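Local coordinates for protein putative regulator (Escherichia coli O6, PDB 3HFI) that is of unestablished function but probably regulates transcription, its UTRA domain being of the kind that senses small-molecule effectors in GntR-type repressors, at residues E27-R32 with E56-I61; D63-L68 with F122-E127; M67-R72 with G149-K154; A111-G116 with V131-Q136. All blocks are in the same frame, centred on the assembly; numbering follows the deposited sequence.

Interaction 1 of 4, residues E27-R32 with E56-I61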
loop_
_atom_site.group_PDB
_atom_site.type_symbol
_atom_site.label_atom_id
_atom_site.label_comp_id
_atom_site.label_asym_id
_atom_site.label_seq_id
_atom_site.Cartn_x
_atom_site.Cartn_y
_atom_site.Cartn_z
ATOM N N GLU A 27 9.758 15.688 3.890
ATOM C CA GLU A 27 10.248 16.978 3.341
ATOM C C GLU A 27 10.428 16.931 1.813
ATOM O O GLU A 27 10.962 15.958 1.292
ATOM C CB GLU A 27 11.577 17.351 3.978
ATOM C CG GLU A 27 12.648 16.286 3.774
ATOM C CD GLU A 27 13.556 16.121 4.978
ATOM O OE1 GLU A 27 14.312 17.084 5.256
ATOM O OE2 GLU A 27 13.508 15.035 5.639
ATOM N N VAL A 28 9.982 17.971 1.108
ATOM C CA VAL A 28 10.162 18.051 -0.337
ATOM C C VAL A 28 11.600 18.413 -0.605
ATOM O O VAL A 28 12.094 19.361 -0.049
ATOM C CB VAL A 28 9.176 19.047 -1.007
ATOM C CG1 VAL A 28 9.498 19.221 -2.481
ATOM C CG2 VAL A 28 7.729 18.513 -0.911
ATOM N N ILE A 29 12.297 17.592 -1.375
ATOM C CA ILE A 29 13.690 17.853 -1.761
ATOM C C ILE A 29 13.659 18.710 -3.024
ATOM O O ILE A 29 14.355 19.708 -3.152
ATOM C CB ILE A 29 14.421 16.519 -2.060
ATOM C CG1 ILE A 29 14.638 15.744 -0.745
ATOM C CG2 ILE A 29 15.734 16.763 -2.725
ATOM C CD1 ILE A 29 14.970 14.240 -0.919
ATOM N N THR A 30 12.835 18.317 -3.971
ATOM C CA THR A 30 12.805 18.998 -5.239
ATOM C C THR A 30 11.518 18.740 -5.958
ATOM O O THR A 30 10.808 17.752 -5.693
ATOM C CB THR A 30 14.059 18.652 -6.129
ATOM O OG1 THR A 30 14.255 19.709 -7.054
ATOM C CG2 THR A 30 13.924 17.384 -6.880
ATOM N N SER A 31 11.191 19.678 -6.835
ATOM C CA SER A 31 10.127 19.464 -7.791
ATOM C C SER A 31 10.388 20.025 -9.175
ATOM O O SER A 31 11.197 20.876 -9.342
ATOM C CB SER A 31 8.791 19.966 -7.247
ATOM O OG SER A 31 8.717 21.341 -7.174
ATOM N N ARG A 32 9.620 19.588 -10.156
ATOM C CA ARG A 32 9.917 19.910 -11.532
ATOM C C ARG A 32 8.702 19.606 -12.367
ATOM O O ARG A 32 8.013 18.632 -12.062
ATOM C CB ARG A 32 10.937 18.898 -11.997
ATOM C CG ARG A 32 11.916 19.374 -12.872
ATOM C CD ARG A 32 13.132 18.421 -12.782
ATOM N NE ARG A 32 12.818 16.993 -13.030
ATOM C CZ ARG A 32 13.433 15.982 -12.395
ATOM N NH1 ARG A 32 14.342 16.249 -11.438
ATOM N NH2 ARG A 32 13.102 14.700 -12.662
ATOM N N GLU A 56 10.090 15.031 -5.508
ATOM C CA GLU A 56 10.940 14.134 -4.745
ATOM C C GLU A 56 10.834 14.489 -3.267
ATOM O O GLU A 56 11.068 15.656 -2.880
ATOM C CB GLU A 56 12.390 14.285 -5.219
ATOM C CG GLU A 56 13.360 13.229 -4.755
ATOM C CD GLU A 56 14.777 13.442 -5.391
ATOM O OE1 GLU A 56 15.225 14.602 -5.588
ATOM O OE2 GLU A 56 15.440 12.430 -5.708
ATOM N N ARG A 57 10.505 13.484 -2.462
ATOM C CA ARG A 57 10.164 13.659 -1.048
ATOM C C ARG A 57 10.897 12.639 -0.211
ATOM O O ARG A 57 11.016 11.478 -0.608
ATOM C CB ARG A 57 8.661 13.500 -0.870
ATOM C CG ARG A 57 7.907 14.702 -1.425
ATOM C CD ARG A 57 6.568 14.308 -1.923
ATOM N NE ARG A 57 5.703 14.073 -0.803
ATOM C CZ ARG A 57 5.003 12.961 -0.574
ATOM N NH1 ARG A 57 4.999 11.897 -1.382
ATOM N NH2 ARG A 57 4.269 12.918 0.514
ATOM N N LEU A 58 11.424 13.092 0.926
ATOM C CA LEU A 58 12.210 12.235 1.791
ATOM C C LEU A 58 11.401 12.093 3.055
ATOM O O LEU A 58 11.041 13.082 3.690
ATOM C CB LEU A 58 13.601 12.825 2.075
ATOM C CG LEU A 58 14.565 11.961 2.902
ATOM C CD1 LEU A 58 15.118 10.799 2.095
ATOM C CD2 LEU A 58 15.703 12.800 3.438
ATOM N N ARG A 59 11.054 10.864 3.378
ATOM C CA ARG A 59 10.214 10.622 4.523
ATOM C C ARG A 59 11.088 10.074 5.600
ATOM O O ARG A 59 11.778 9.089 5.368
ATOM C CB ARG A 59 9.156 9.610 4.221
ATOM C CG ARG A 59 8.567 9.025 5.478
ATOM C CD ARG A 59 7.176 8.531 5.191
ATOM N NE ARG A 59 6.412 9.643 4.637
ATOM C CZ ARG A 59 5.358 9.516 3.844
ATOM N NH1 ARG A 59 4.907 8.312 3.486
ATOM N NH2 ARG A 59 4.747 10.604 3.395
ATOM N N SER A 60 11.070 10.720 6.764
ATOM C CA SER A 60 11.787 10.210 7.928
ATOM C C SER A 60 10.821 9.862 9.071
ATOM O O SER A 60 9.802 10.533 9.323
ATOM C CB SER A 60 12.912 11.163 8.361
ATOM O OG SER A 60 12.485 12.505 8.380
ATOM N N ILE A 61 11.159 8.767 9.737
ATOM C CA ILE A 61 10.316 8.164 10.765
ATOM C C ILE A 61 11.066 8.241 12.093
ATOM O O ILE A 61 12.009 7.478 12.339
ATOM C CB ILE A 61 9.862 6.711 10.349
ATOM C CG1 ILE A 61 8.764 6.828 9.256
ATOM C CG2 ILE A 61 9.366 5.905 11.555
ATOM C CD1 ILE A 61 8.749 5.713 8.187
#
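Glu56 and Thr30 meet on the face of the sheet that also carries Glu27 and Leu58. The carboxylate of Glu56 stands on an extended chain, CG anti to the backbone N (chi1 -167°), and its OE1 comes against two methyl groups, 3.3 Å from Thr30 CG2 and 3.6 Å from Ile29 CG2. Ile29 slants across Glu56 and Leu58: its other branch ends with CD1 3.6 Å from Leu58 CB. Glu27 and Leu58 run side by side, with CG of Glu27 near Leu58 CB and its OE2 3.8 Å from Leu58 CD2. On the reverse face, Val28 CG2 lies 3.8 Å from Arg57 CG, so the arginine contributes its aliphatic part while its NH1 is bonded to Asn71. Two residues, Ile29 and Thr30, share the single partner Glu56, which makes a classic beta bulge and shifts the register by one. Glu56 O takes a bond from Ile29 N at 2.7 Å and a weak one from Thr30 N; Glu56 N gives a straight bond to Thr30 O. Joining an outermost strand of the UTRA-domain sheet to its neighbour, the contact relies on backbone bonding for its polar cohesion; Arg32 NH1 stays 6.1 Å from Glu56 OE1, so any electrostatic help is probably long-range.

Interaction 2 of 4, residues D63-L68 with F122-E127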
loop_
_atom_site.group_PDB
_atom_site.type_symbol
_atom_site.label_atom_id
_atom_site.label_comp_id
_atom_site.label_asym_id
_atom_site.label_seq_id
_atom_site.Cartn_x
_atom_site.Cartn_y
_atom_site.Cartn_z
ATOM N N ASP A 63 12.897 10.855 13.079
ATOM C CA ASP A 63 14.203 11.475 12.801
ATOM C C ASP A 63 15.253 10.445 12.299
ATOM O O ASP A 63 16.472 10.675 12.388
ATOM C CB ASP A 63 14.725 12.274 14.022
ATOM C CG ASP A 63 15.459 13.560 13.623
ATOM O OD1 ASP A 63 14.958 14.277 12.727
ATOM O OD2 ASP A 63 16.523 13.854 14.213
ATOM N N GLU A 64 14.773 9.314 11.785
ATOM C CA GLU A 64 15.580 8.453 10.935
ATOM C C GLU A 64 14.938 8.465 9.540
ATOM O O GLU A 64 13.713 8.420 9.422
ATOM C CB GLU A 64 15.607 7.036 11.489
ATOM C CG GLU A 64 16.626 6.122 10.795
ATOM C CD GLU A 64 16.249 4.648 10.885
ATOM O OE1 GLU A 64 16.426 4.053 11.984
ATOM O OE2 GLU A 64 15.775 4.097 9.857
ATOM N N LYS A 65 15.765 8.523 8.501
ATOM C CA LYS A 65 15.265 8.558 7.114
ATOM C C LYS A 65 14.747 7.179 6.708
ATOM O O LYS A 65 15.522 6.218 6.637
ATOM C CB LYS A 65 16.359 9.003 6.138
ATOM C CG LYS A 65 16.875 10.423 6.366
ATOM C CD LYS A 65 18.262 10.643 5.737
ATOM C CE LYS A 65 19.134 11.608 6.577
ATOM N NZ LYS A 65 18.897 13.038 6.169
ATOM N N ALA A 66 13.435 7.103 6.469
ATOM C CA ALA A 66 12.743 5.866 6.093
ATOM C C ALA A 66 12.826 5.621 4.581
ATOM O O ALA A 66 13.380 4.609 4.155
ATOM C CB ALA A 66 11.269 5.905 6.537
ATOM N N MET A 67 12.302 6.542 3.775
ATOM C CA MET A 67 12.198 6.280 2.370
ATOM C C MET A 67 12.290 7.533 1.521
ATOM O O MET A 67 11.999 8.639 1.983
ATOM C CB MET A 67 10.870 5.587 2.087
ATOM C CG MET A 67 9.659 6.384 2.485
ATOM S SD MET A 67 8.120 5.385 2.577
ATOM C CE MET A 67 8.194 4.915 4.290
ATOM N N LEU A 68 12.692 7.328 0.272
ATOM C CA LEU A 68 12.738 8.368 -0.755
ATOM C C LEU A 68 11.609 8.097 -1.747
ATOM O O LEU A 68 11.482 6.995 -2.255
ATOM C CB LEU A 68 14.121 8.364 -1.414
ATOM C CG LEU A 68 14.411 9.378 -2.512
ATOM C CD1 LEU A 68 14.500 10.810 -1.975
ATOM C CD2 LEU A 68 15.720 8.910 -3.099
ATOM N N PHE A 122 20.763 10.569 -0.353
ATOM C CA PHE A 122 19.571 10.966 0.379
ATOM C C PHE A 122 19.184 10.025 1.524
ATOM O O PHE A 122 18.605 10.466 2.502
ATOM C CB PHE A 122 18.405 11.115 -0.593
ATOM C CG PHE A 122 18.570 12.255 -1.545
ATOM C CD1 PHE A 122 18.664 13.551 -1.073
ATOM C CD2 PHE A 122 18.624 12.031 -2.916
ATOM C CE1 PHE A 122 18.823 14.622 -1.950
ATOM C CE2 PHE A 122 18.765 13.088 -3.815
ATOM C CZ PHE A 122 18.869 14.392 -3.335
ATOM N N LEU A 123 19.488 8.737 1.395
ATOM C CA LEU A 123 19.085 7.739 2.385
ATOM C C LEU A 123 20.250 7.217 3.242
ATOM O O LEU A 123 20.059 6.410 4.156
ATOM C CB LEU A 123 18.446 6.563 1.661
ATOM C CG LEU A 123 17.083 6.840 1.046
ATOM C CD1 LEU A 123 16.660 5.673 0.170
ATOM C CD2 LEU A 123 16.075 7.084 2.134
ATOM N N ASP A 124 21.448 7.688 2.930
ATOM C CA ASP A 124 22.690 7.269 3.570
ATOM C C ASP A 124 23.157 5.943 3.078
ATOM O O ASP A 124 24.327 5.674 3.037
ATOM C CB ASP A 124 22.561 7.240 5.069
ATOM C CG ASP A 124 22.278 8.575 5.623
ATOM O OD1 ASP A 124 22.589 9.560 4.953
ATOM O OD2 ASP A 124 21.732 8.661 6.728
ATOM N N ILE A 125 22.239 5.096 2.693
ATOM C CA ILE A 125 22.670 3.843 2.141
ATOM C C ILE A 125 24.022 3.995 1.421
ATOM O O ILE A 125 24.330 5.014 0.840
ATOM C CB ILE A 125 21.611 3.286 1.170
ATOM N N SER A 126 24.822 2.949 1.474
ATOM C CA SER A 126 26.023 2.876 0.689
ATOM C C SER A 126 25.530 2.807 -0.714
ATOM O O SER A 126 24.689 1.991 -1.036
ATOM C CB SER A 126 26.887 1.667 1.052
ATOM O OG SER A 126 26.188 0.455 0.833
ATOM N N GLU A 127 26.045 3.641 -1.579
ATOM C CA GLU A 127 25.654 3.487 -2.944
ATOM C C GLU A 127 25.802 2.003 -3.158
ATOM O O GLU A 127 26.442 1.339 -2.372
ATOM C CB GLU A 127 26.604 4.257 -3.847
ATOM C CG GLU A 127 27.905 3.539 -4.105
ATOM C CD GLU A 127 28.303 3.591 -5.546
ATOM O OE1 GLU A 127 29.115 2.749 -5.971
ATOM O OE2 GLU A 127 27.807 4.485 -6.250
#
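Leu68 and Leu123 form the apolar centre of this contact between a strand and the end of a helix: Leu68 CB lies 4.0 Å from Leu123 CD1. The second methyl of Leu123, CD2, reaches over the strand backbone, 3.9 Å from Leu68 N, so one leucine packs against both side chain and main chain. With chi1 at -179°, CG of Leu68 lies beside the carbonyl carbon, and CD1 comes within 4.2 Å of Phe122 CB; its other methyl, CD2, approaches the phenylalanine ring obliquely. Lys65 CD comes against the carbonyl oxygen of Phe122, at 3.3 Å, and the chain crosses Asp124 at about a right angle, with CE 3.9 Å from Asp124 OD2. The two charged groups stay apart, Lys65 NZ being 5.2 Å from Asp124 OD1, so any attraction is through space and probably modest. A long, flexible lysine suits this edge, where its methylenes pack and its amine need not be buried. In the second shell, Leu123 O accepts a bond from Lys154 NZ. Helix 117-123 rests its C-terminal end on the face of strand 65-73, with Leu58 of strand 51-60 touching Leu123 and Ile29 of strand 26-35 touching Phe122.

Interaction 3 of 4, residues M67-R72 with G149-K154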
loop_
_atom_site.group_PDB
_atom_site.type_symbol
_atom_site.label_atom_id
_atom_site.label_comp_id
_atom_site.label_asym_id
_atom_site.label_seq_id
_atom_site.Cartn_x
_atom_site.Cartn_y
_atom_site.Cartn_z
ATOM N N MET A 67 12.302 6.542 3.775
ATOM C CA MET A 67 12.198 6.280 2.370
ATOM C C MET A 67 12.290 7.533 1.521
ATOM O O MET A 67 11.999 8.639 1.983
ATOM C CB MET A 67 10.870 5.587 2.087
ATOM C CG MET A 67 9.659 6.384 2.485
ATOM S SD MET A 67 8.120 5.385 2.577
ATOM C CE MET A 67 8.194 4.915 4.290
ATOM N N LEU A 68 12.692 7.328 0.272
ATOM C CA LEU A 68 12.738 8.368 -0.755
ATOM C C LEU A 68 11.609 8.097 -1.747
ATOM O O LEU A 68 11.482 6.995 -2.255
ATOM C CB LEU A 68 14.121 8.364 -1.414
ATOM C CG LEU A 68 14.411 9.378 -2.512
ATOM C CD1 LEU A 68 14.500 10.810 -1.975
ATOM C CD2 LEU A 68 15.720 8.910 -3.099
ATOM N N ILE A 69 10.763 9.100 -1.974
ATOM C CA ILE A 69 9.592 8.982 -2.804
ATOM C C ILE A 69 9.718 9.941 -3.966
ATOM O O ILE A 69 9.973 11.138 -3.757
ATOM C CB ILE A 69 8.310 9.322 -2.026
ATOM C CG1 ILE A 69 8.294 8.559 -0.679
ATOM C CG2 ILE A 69 7.073 9.025 -2.922
ATOM C CD1 ILE A 69 7.106 8.880 0.220
ATOM N N GLU A 70 9.528 9.425 -5.179
ATOM C CA GLU A 70 9.456 10.238 -6.409
ATOM C C GLU A 70 8.074 10.077 -6.993
ATOM O O GLU A 70 7.717 8.987 -7.470
ATOM C CB GLU A 70 10.482 9.720 -7.384
ATOM C CG GLU A 70 11.830 9.854 -6.844
ATOM C CD GLU A 70 12.840 9.392 -7.844
ATOM O OE1 GLU A 70 13.118 8.164 -7.875
ATOM O OE2 GLU A 70 13.370 10.276 -8.567
ATOM N N ASN A 71 7.259 11.108 -6.869
ATOM C CA ASN A 71 5.909 11.107 -7.374
ATOM C C ASN A 71 5.864 11.787 -8.758
ATOM O O ASN A 71 6.521 12.810 -8.969
ATOM C CB ASN A 71 4.983 11.896 -6.417
ATOM C CG ASN A 71 5.001 11.390 -5.017
ATOM O OD1 ASN A 71 5.421 12.082 -4.089
ATOM N ND2 ASN A 71 4.473 10.187 -4.836
ATOM N N ARG A 72 5.080 11.252 -9.678
ATOM C CA ARG A 72 4.819 11.878 -10.935
ATOM C C ARG A 72 3.298 11.928 -11.106
ATOM O O ARG A 72 2.618 10.909 -11.129
ATOM C CB ARG A 72 5.458 11.064 -12.030
ATOM C CG ARG A 72 6.959 11.325 -12.165
ATOM C CD ARG A 72 7.617 10.383 -13.060
ATOM N NE ARG A 72 9.040 10.704 -13.286
ATOM C CZ ARG A 72 10.043 10.105 -12.645
ATOM N NH1 ARG A 72 9.807 9.229 -11.702
ATOM N NH2 ARG A 72 11.287 10.426 -12.898
ATOM N N GLY A 149 4.277 6.635 -8.665
ATOM C CA GLY A 149 5.338 6.824 -7.698
ATOM C C GLY A 149 6.361 5.719 -7.721
ATOM O O GLY A 149 6.036 4.547 -7.961
ATOM N N ASN A 150 7.600 6.107 -7.483
ATOM C CA ASN A 150 8.709 5.202 -7.284
ATOM C C ASN A 150 9.217 5.425 -5.884
ATOM O O ASN A 150 9.531 6.576 -5.528
ATOM C CB ASN A 150 9.839 5.535 -8.234
ATOM C CG ASN A 150 9.627 4.949 -9.600
ATOM O OD1 ASN A 150 10.179 3.919 -9.905
ATOM N ND2 ASN A 150 8.807 5.584 -10.421
ATOM N N VAL A 151 9.310 4.352 -5.094
ATOM C CA VAL A 151 9.657 4.471 -3.678
ATOM C C VAL A 151 10.889 3.630 -3.408
ATOM O O VAL A 151 10.965 2.492 -3.855
ATOM C CB VAL A 151 8.504 4.032 -2.779
ATOM C CG1 VAL A 151 8.868 4.185 -1.348
ATOM C CG2 VAL A 151 7.258 4.866 -3.077
ATOM N N TRP A 152 11.822 4.195 -2.648
ATOM C CA TRP A 152 13.083 3.562 -2.322
ATOM C C TRP A 152 13.093 3.385 -0.828
ATOM O O TRP A 152 13.169 4.370 -0.088
ATOM C CB TRP A 152 14.225 4.443 -2.757
ATOM C CG TRP A 152 14.059 4.817 -4.153
ATOM C CD1 TRP A 152 13.359 5.895 -4.663
ATOM C CD2 TRP A 152 14.537 4.090 -5.249
ATOM N NE1 TRP A 152 13.381 5.872 -6.030
ATOM C CE2 TRP A 152 14.109 4.777 -6.426
ATOM C CE3 TRP A 152 15.283 2.920 -5.372
ATOM C CZ2 TRP A 152 14.419 4.320 -7.702
ATOM C CZ3 TRP A 152 15.602 2.474 -6.625
ATOM C CH2 TRP A 152 15.181 3.179 -7.784
ATOM N N LEU A 153 12.996 2.130 -0.403
ATOM C CA LEU A 153 12.603 1.828 0.955
ATOM C C LEU A 153 13.883 1.179 1.333
ATOM O O LEU A 153 14.292 0.322 0.606
ATOM C CB LEU A 153 11.860 0.509 1.078
ATOM C CG LEU A 153 10.349 0.608 1.230
ATOM C CD1 LEU A 153 9.715 0.973 -0.074
ATOM C CD2 LEU A 153 9.842 -0.753 1.714
ATOM N N LYS A 154 14.545 1.555 2.414
ATOM C CA LYS A 154 15.859 0.912 2.682
ATOM C C LYS A 154 15.655 -0.151 3.763
ATOM O O LYS A 154 16.604 -0.816 4.172
ATOM C CB LYS A 154 15.992 2.288 3.395
ATOM C CG LYS A 154 17.036 2.414 4.488
ATOM C CD LYS A 154 16.930 3.807 5.122
ATOM C CE LYS A 154 17.767 3.948 6.404
ATOM N NZ LYS A 154 18.987 4.815 6.253
HETATM O O HOH W 1 7.482 8.208 -10.188
#
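Trp152 and Glu70 meet on one face of the sheet and, with Asn150, account for much of the buried surface here. The indole NE1 donates to Glu70 OE1 at 3.0 Å, reaching that oxygen on its anti side and 23° out of the carboxylate plane, with the ring and carboxylate planes 46° apart. With CG beside the backbone N (chi1 -52°), the ring edge lies next to the neighbouring strand, with CD1 3.2 Å from Leu68 O and 4.1 Å from Leu68 CD2. Tryptophan suits the place because it offers a broad apolar surface together with one N-H for a buried acid. Glu70 is gripped further: its OE1 also forms a salt bridge with Arg119 and its OE2 bonds to Tyr54, an environment that would probably favour the ionised acid. Asn150 uses its amide at the margin, where ND2 donates to a water at 2.9 Å. That water gives a hydrogen to Glu70 O and accepts from Arg72 NH1 in the guanidinium plane, linking both strands; Arg72 NE is paired with Glu34. On the other face, Ile69 CG2 and Val151 CG2 stand side by side at 4.2 Å, and Gly161 of the second subunit packs on both residues. Paired main-chain bonds zip Leu68 to Trp152 and Glu70 to Asn150. Strands 65-73 and 144-153 form the middle of the six-stranded antiparallel sheet, between strands 51-60 and 130-139, with helix 117-123 packed over the Trp152 and Leu68 face.

Interaction 4 of 4, residues A111-G116 with V131-Q136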
loop_
_atom_site.group_PDB
_atom_site.type_symbol
_atom_site.label_atom_id
_atom_site.label_comp_id
_atom_site.label_asym_id
_atom_site.label_seq_id
_atom_site.Cartn_x
_atom_site.Cartn_y
_atom_site.Cartn_z
ATOM N N ALA A 111 10.320 -4.715 -6.144
ATOM C CA ALA A 111 11.542 -5.221 -6.801
ATOM C C ALA A 111 12.784 -4.876 -5.969
ATOM O O ALA A 111 12.807 -3.863 -5.290
ATOM C CB ALA A 111 11.661 -4.611 -8.203
ATOM N N ALA A 112 13.819 -5.705 -6.041
ATOM C CA ALA A 112 15.139 -5.380 -5.435
ATOM C C ALA A 112 15.909 -4.496 -6.375
ATOM O O ALA A 112 15.983 -4.785 -7.560
ATOM C CB ALA A 112 15.940 -6.631 -5.158
ATOM N N ARG A 113 16.453 -3.402 -5.866
ATOM C CA ARG A 113 17.404 -2.591 -6.642
ATOM C C ARG A 113 18.686 -2.281 -5.835
ATOM O O ARG A 113 18.751 -2.502 -4.626
ATOM C CB ARG A 113 16.745 -1.301 -7.107
ATOM C CG ARG A 113 15.420 -1.509 -7.898
ATOM C CD ARG A 113 15.664 -1.744 -9.363
ATOM N NE ARG A 113 16.418 -0.627 -9.945
ATOM C CZ ARG A 113 15.889 0.445 -10.552
ATOM N NH1 ARG A 113 14.563 0.584 -10.699
ATOM N NH2 ARG A 113 16.704 1.385 -11.032
ATOM N N LEU A 114 19.716 -1.789 -6.514
ATOM C CA LEU A 114 20.931 -1.302 -5.827
ATOM C C LEU A 114 20.930 0.241 -5.905
ATOM O O LEU A 114 21.325 0.807 -6.929
ATOM C CB LEU A 114 22.188 -1.944 -6.433
ATOM C CG LEU A 114 22.358 -3.464 -6.185
ATOM C CD1 LEU A 114 22.458 -3.797 -4.706
ATOM C CD2 LEU A 114 21.242 -4.309 -6.798
ATOM N N ILE A 115 20.491 0.885 -4.810
ATOM C CA ILE A 115 19.984 2.295 -4.747
ATOM C C ILE A 115 20.461 3.323 -5.794
ATOM O O ILE A 115 19.642 3.949 -6.492
ATOM C CB ILE A 115 20.197 2.879 -3.283
ATOM C CG1 ILE A 115 19.613 4.297 -3.140
ATOM C CG2 ILE A 115 21.700 2.773 -2.812
ATOM C CD1 ILE A 115 18.076 4.351 -3.078
ATOM N N GLY A 116 21.787 3.496 -5.878
ATOM C CA GLY A 116 22.416 4.546 -6.696
ATOM C C GLY A 116 23.135 5.570 -5.824
ATOM O O GLY A 116 22.939 5.604 -4.599
ATOM N N VAL A 131 18.171 -1.978 -2.029
ATOM C CA VAL A 131 17.013 -1.446 -1.339
ATOM C C VAL A 131 15.768 -2.075 -1.937
ATOM O O VAL A 131 15.820 -2.643 -3.037
ATOM C CB VAL A 131 16.974 0.068 -1.460
ATOM C CG1 VAL A 131 18.189 0.646 -0.796
ATOM C CG2 VAL A 131 16.920 0.483 -2.918
ATOM N N LEU A 132 14.654 -1.995 -1.210
ATOM C CA LEU A 132 13.381 -2.384 -1.783
ATOM C C LEU A 132 12.896 -1.230 -2.641
ATOM O O LEU A 132 12.810 -0.073 -2.207
ATOM C CB LEU A 132 12.338 -2.758 -0.720
ATOM C CG LEU A 132 10.966 -3.142 -1.324
ATOM C CD1 LEU A 132 10.984 -4.610 -1.842
ATOM C CD2 LEU A 132 9.845 -2.954 -0.314
ATOM N N HIS A 133 12.585 -1.556 -3.882
ATOM C CA HIS A 133 12.029 -0.580 -4.783
ATOM C C HIS A 133 10.555 -0.940 -5.029
ATOM O O HIS A 133 10.225 -2.082 -5.320
ATOM C CB HIS A 133 12.791 -0.566 -6.087
ATOM C CG HIS A 133 12.177 0.297 -7.127
ATOM N ND1 HIS A 133 12.107 1.672 -7.002
ATOM C CD2 HIS A 133 11.667 0.006 -8.341
ATOM C CE1 HIS A 133 11.533 2.184 -8.069
ATOM N NE2 HIS A 133 11.265 1.202 -8.904
ATOM N N LEU A 134 9.704 0.054 -4.919
ATOM C CA LEU A 134 8.294 -0.074 -5.218
ATOM C C LEU A 134 7.917 0.877 -6.331
ATOM O O LEU A 134 8.361 2.037 -6.334
ATOM C CB LEU A 134 7.575 0.291 -3.964
ATOM C CG LEU A 134 6.099 0.239 -3.860
ATOM C CD1 LEU A 134 5.958 -0.758 -2.736
ATOM C CD2 LEU A 134 5.538 1.593 -3.458
ATOM N N GLU A 135 7.160 0.389 -7.323
ATOM C CA GLU A 135 6.436 1.290 -8.247
ATOM C C GLU A 135 4.985 1.210 -7.861
ATOM O O GLU A 135 4.455 0.124 -7.762
ATOM C CB GLU A 135 6.500 0.843 -9.703
ATOM C CG GLU A 135 7.817 0.907 -10.368
ATOM C CD GLU A 135 7.727 0.405 -11.825
ATOM O OE1 GLU A 135 6.972 -0.536 -12.109
ATOM O OE2 GLU A 135 8.375 0.942 -12.691
ATOM N N GLN A 136 4.317 2.343 -7.737
ATOM C CA GLN A 136 2.942 2.365 -7.340
ATOM C C GLN A 136 2.154 3.267 -8.253
ATOM O O GLN A 136 2.543 4.418 -8.496
ATOM C CB GLN A 136 2.841 2.929 -5.940
ATOM C CG GLN A 136 1.391 2.927 -5.426
ATOM C CD GLN A 136 1.269 3.485 -4.063
ATOM O OE1 GLN A 136 1.567 4.693 -3.834
ATOM N NE2 GLN A 136 0.846 2.620 -3.098
#
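Arg113 curls back over His133 from the neighbouring strand, the two side chains lying alongside and pointing the same way. Its CB is 4.1 Å from His133 CB, and CG comes tighter, 3.3 Å from the same atom and 3.8 Å from His133 CG. From there the chain folds, bent at chi2 (-86°) and again at chi3, which brings NH1 over the imidazole. This tip atom stands over one face of the ring, offset toward its rim and 3.8 Å from both His133 CD2 and NE2. The guanidinium and ring planes are 69° apart, so the groups are tilted steeply instead of stacked flat. A long arginine suits this exposed edge: its CB and CG pack on the histidine while its charge can remain near solvent. His133 is itself buried, and its ring also meets that of Trp152. Further along, Ile115 CB packs 3.9 Å from Val131 CG1, two branched side chains meeting beside the last bridge, Arg113 with Val131, just before Gly116, the N-cap residue of helix 117-123. Four main-chain bonds hold the strands, among them His133 N to Ala111 O at 2.7 Å and Arg113 N to Val131 O at 3.0 Å. With axes 123° apart, the strands form a strongly twisted antiparallel pair joined through a short helix, at one margin of the UTRA-domain sheet.

Three of the four contacts are rungs of one antiparallel sheet. Interaction 1 lies at one margin, interaction 3 in the middle and interaction 4 at the other margin; the centres of 1 and 4 are about 17 Å apart, and each lies about 9 Å from that of interaction 3. Arg57 N to Ile69 O, 2.7 Å, probably bonds 1 to 3, and Val151 N to Leu134 O, 2.8 Å, does the same for 3 and 4. Interaction 2 shares Met67 and Leu68 with interaction 3 and brings in helix 117-123; Leu123 CD1 touches Ile115 CD1 of interaction 4 at 3.8 Å. Its centre is about 11 Å from those of interactions 1 and 3.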